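Local structure of Rab GDP dissociation inhibitor alpha (Naegleria fowleri, 6C87) at residues I309-I314 and V379-L384. The protein probably binds GDP-loaded, prenylated Rab GTPases, slows their release of nucleotide and retrieves them from membranes. Residues are numbered along the deposited sequence; the frame is centred on the assembly and turned at random.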
loop_
_atom_site.group_PDB
_atom_site.type_symbol
_atom_site.label_atom_id
_atom_site.label_comp_id
_atom_site.label_asym_id
_atom_site.label_seq_id
_atom_site.Cartn_x
_atom_site.Cartn_y
_atom_site.Cartn_z
ATOM N N ILE A 309 -7.757 37.403 8.981
ATOM C CA ILE A 309 -8.746 38.394 8.575
ATOM C C ILE A 309 -9.356 37.946 7.260
ATOM O O ILE A 309 -8.647 37.498 6.348
ATOM C CB ILE A 309 -8.132 39.799 8.441
ATOM C CG1 ILE A 309 -9.182 40.785 7.911
ATOM C CG2 ILE A 309 -6.932 39.792 7.512
ATOM C CD1 ILE A 309 -8.771 42.254 8.013
ATOM N N ARG A 310 -10.677 38.016 7.183
ATOM C CA ARG A 310 -11.398 37.857 5.932
ATOM C C ARG A 310 -12.258 39.096 5.750
ATOM O O ARG A 310 -13.002 39.474 6.664
ATOM C CB ARG A 310 -12.232 36.578 5.924
ATOM C CG ARG A 310 -11.370 35.328 5.865
ATOM C CD ARG A 310 -12.201 34.084 5.951
ATOM N NE ARG A 310 -11.365 32.896 5.919
ATOM C CZ ARG A 310 -10.903 32.273 6.997
ATOM N NH1 ARG A 310 -11.205 32.732 8.204
ATOM N NH2 ARG A 310 -10.138 31.194 6.858
ATOM N N VAL A 311 -12.083 39.774 4.619
ATOM C CA VAL A 311 -12.883 40.942 4.266
ATOM C C VAL A 311 -13.808 40.548 3.130
ATOM O O VAL A 311 -13.359 40.279 2.007
ATOM C CB VAL A 311 -12.015 42.146 3.881
ATOM C CG1 VAL A 311 -12.910 43.325 3.574
ATOM C CG2 VAL A 311 -11.064 42.489 5.012
ATOM N N ILE A 312 -15.101 40.579 3.411
ATOM C CA ILE A 312 -16.125 40.089 2.502
ATOM C C ILE A 312 -16.710 41.298 1.787
ATOM O O ILE A 312 -17.186 42.242 2.433
ATOM C CB ILE A 312 -17.180 39.273 3.268
ATOM C CG1 ILE A 312 -16.472 38.136 4.020
ATOM C CG2 ILE A 312 -18.238 38.712 2.343
ATOM C CD1 ILE A 312 -17.311 37.452 5.082
ATOM N N CYS A 313 -16.615 41.295 0.455
ATOM C CA CYS A 313 -16.966 42.442 -0.374
ATOM C C CYS A 313 -18.047 42.076 -1.376
ATOM O O CYS A 313 -17.917 41.085 -2.105
ATOM C CB CYS A 313 -15.744 42.982 -1.122
ATOM S SG CYS A 313 -14.321 43.292 -0.077
ATOM N N ILE A 314 -19.108 42.876 -1.408
ATOM C CA ILE A 314 -20.136 42.769 -2.431
ATOM C C ILE A 314 -19.829 43.771 -3.535
ATOM O O ILE A 314 -19.735 44.982 -3.286
ATOM C CB ILE A 314 -21.536 42.997 -1.850
ATOM C CG1 ILE A 314 -21.800 41.952 -0.760
ATOM C CG2 ILE A 314 -22.566 42.942 -2.980
ATOM C CD1 ILE A 314 -23.123 42.105 -0.046
ATOM N N VAL A 379 -4.022 46.556 -0.263
ATOM C CA VAL A 379 -3.523 46.390 -1.624
ATOM C C VAL A 379 -4.528 45.623 -2.468
ATOM O O VAL A 379 -4.686 45.901 -3.661
ATOM C CB VAL A 379 -2.143 45.695 -1.614
ATOM C CG1 VAL A 379 -2.227 44.314 -0.963
ATOM C CG2 VAL A 379 -1.573 45.592 -3.024
ATOM N N VAL A 380 -5.239 44.665 -1.867
ATOM C CA VAL A 380 -6.229 43.904 -2.618
ATOM C C VAL A 380 -7.530 44.690 -2.738
ATOM O O VAL A 380 -8.120 44.777 -3.820
ATOM C CB VAL A 380 -6.464 42.531 -1.962
ATOM C CG1 VAL A 380 -7.480 41.748 -2.763
ATOM C CG2 VAL A 380 -5.165 41.764 -1.829
ATOM N N LEU A 381 -7.991 45.283 -1.633
ATOM C CA LEU A 381 -9.240 46.039 -1.657
ATOM C C LEU A 381 -9.192 47.189 -2.653
ATOM O O LEU A 381 -10.214 47.516 -3.270
ATOM C CB LEU A 381 -9.549 46.574 -0.263
ATOM C CG LEU A 381 -9.726 45.471 0.768
ATOM C CD1 LEU A 381 -9.988 46.070 2.131
ATOM C CD2 LEU A 381 -10.873 44.556 0.339
ATOM N N ASP A 382 -8.027 47.817 -2.827
ATOM C CA ASP A 382 -7.938 48.902 -3.795
ATOM C C ASP A 382 -8.205 48.400 -5.210
ATOM O O ASP A 382 -8.748 49.136 -6.040
ATOM C CB ASP A 382 -6.569 49.584 -3.712
ATOM C CG ASP A 382 -6.437 50.506 -2.500
ATOM O OD1 ASP A 382 -7.461 50.770 -1.829
ATOM O OD2 ASP A 382 -5.303 50.970 -2.224
ATOM N N LEU A 383 -7.872 47.143 -5.492
ATOM C CA LEU A 383 -8.146 46.595 -6.809
ATOM C C LEU A 383 -9.619 46.272 -7.006
ATOM O O LEU A 383 -10.061 46.139 -8.155
ATOM C CB LEU A 383 -7.296 45.343 -7.035
ATOM C CG LEU A 383 -5.776 45.558 -7.048
ATOM C CD1 LEU A 383 -5.014 44.235 -6.971
ATOM C CD2 LEU A 383 -5.372 46.302 -8.291
ATOM N N LEU A 384 -10.395 46.195 -5.921
ATOM C CA LEU A 384 -11.806 45.845 -6.011
ATOM C C LEU A 384 -12.725 47.053 -6.133
ATOM O O LEU A 384 -13.882 46.887 -6.532
ATOM C CB LEU A 384 -12.221 45.030 -4.781
ATOM C CG LEU A 384 -11.421 43.749 -4.535
ATOM C CD1 LEU A 384 -11.924 43.000 -3.288
ATOM C CD2 LEU A 384 -11.427 42.862 -5.776
#
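Cys313 and Val311 of strand 302-315 meet Leu381 and Leu384 of helix 378-384, where a short helix packs on one face of the mixed beta-sheet of the GDP dissociation inhibitor fold. The contact is wholly apolar and small, burying 130 Å² over both sides. Leu381 contributes most: its CD2 methyl reaches the strand between two neighbours on the same sheet face, 3.7 Å from Cys313 SG and 4.0 Å from Val311 CG1. The CA–CB bond of Leu381 does not aim at the strand; the reach comes from CG lying beside the backbone N (chi1 -61°), while chi2 sends CD1 out anti to CA and leaves CD2 as the branch that meets the strand. Its side chain crosses that of Val311 at about a right angle, so the two touch through single methyls rather than along their lengths. The CA–CB bond of Leu384, three residues further on, does aim at the strand, and CD1 makes the touch. Strand and helix segments run nearly parallel, 4° apart, with axes 10.8 Å from each other, a spacing bridged by side chains from both segments. Leu384 N hydrogen-bonds to Leu381 O and weakly to Val380 O. Ile312 points away from the helix and packs on Leu84, while Val311 also touches Val377 and Lys390. Strand 302-315 is held between two antiparallel partners: Val311 and Cys313 hydrogen-bond through their backbones to Val364 and Ala362 of strand 360-367, Arg310 and Ile312 to Tyr393 and Phe391 of strand 389-400. On the helix, Val380 rests on Val364, so the helix also packs against the neighbouring strand. Cys313 SG, beside its own backbone N, touches both leucines; its second methyl contact is Leu384 CD1, at 4.0 Å.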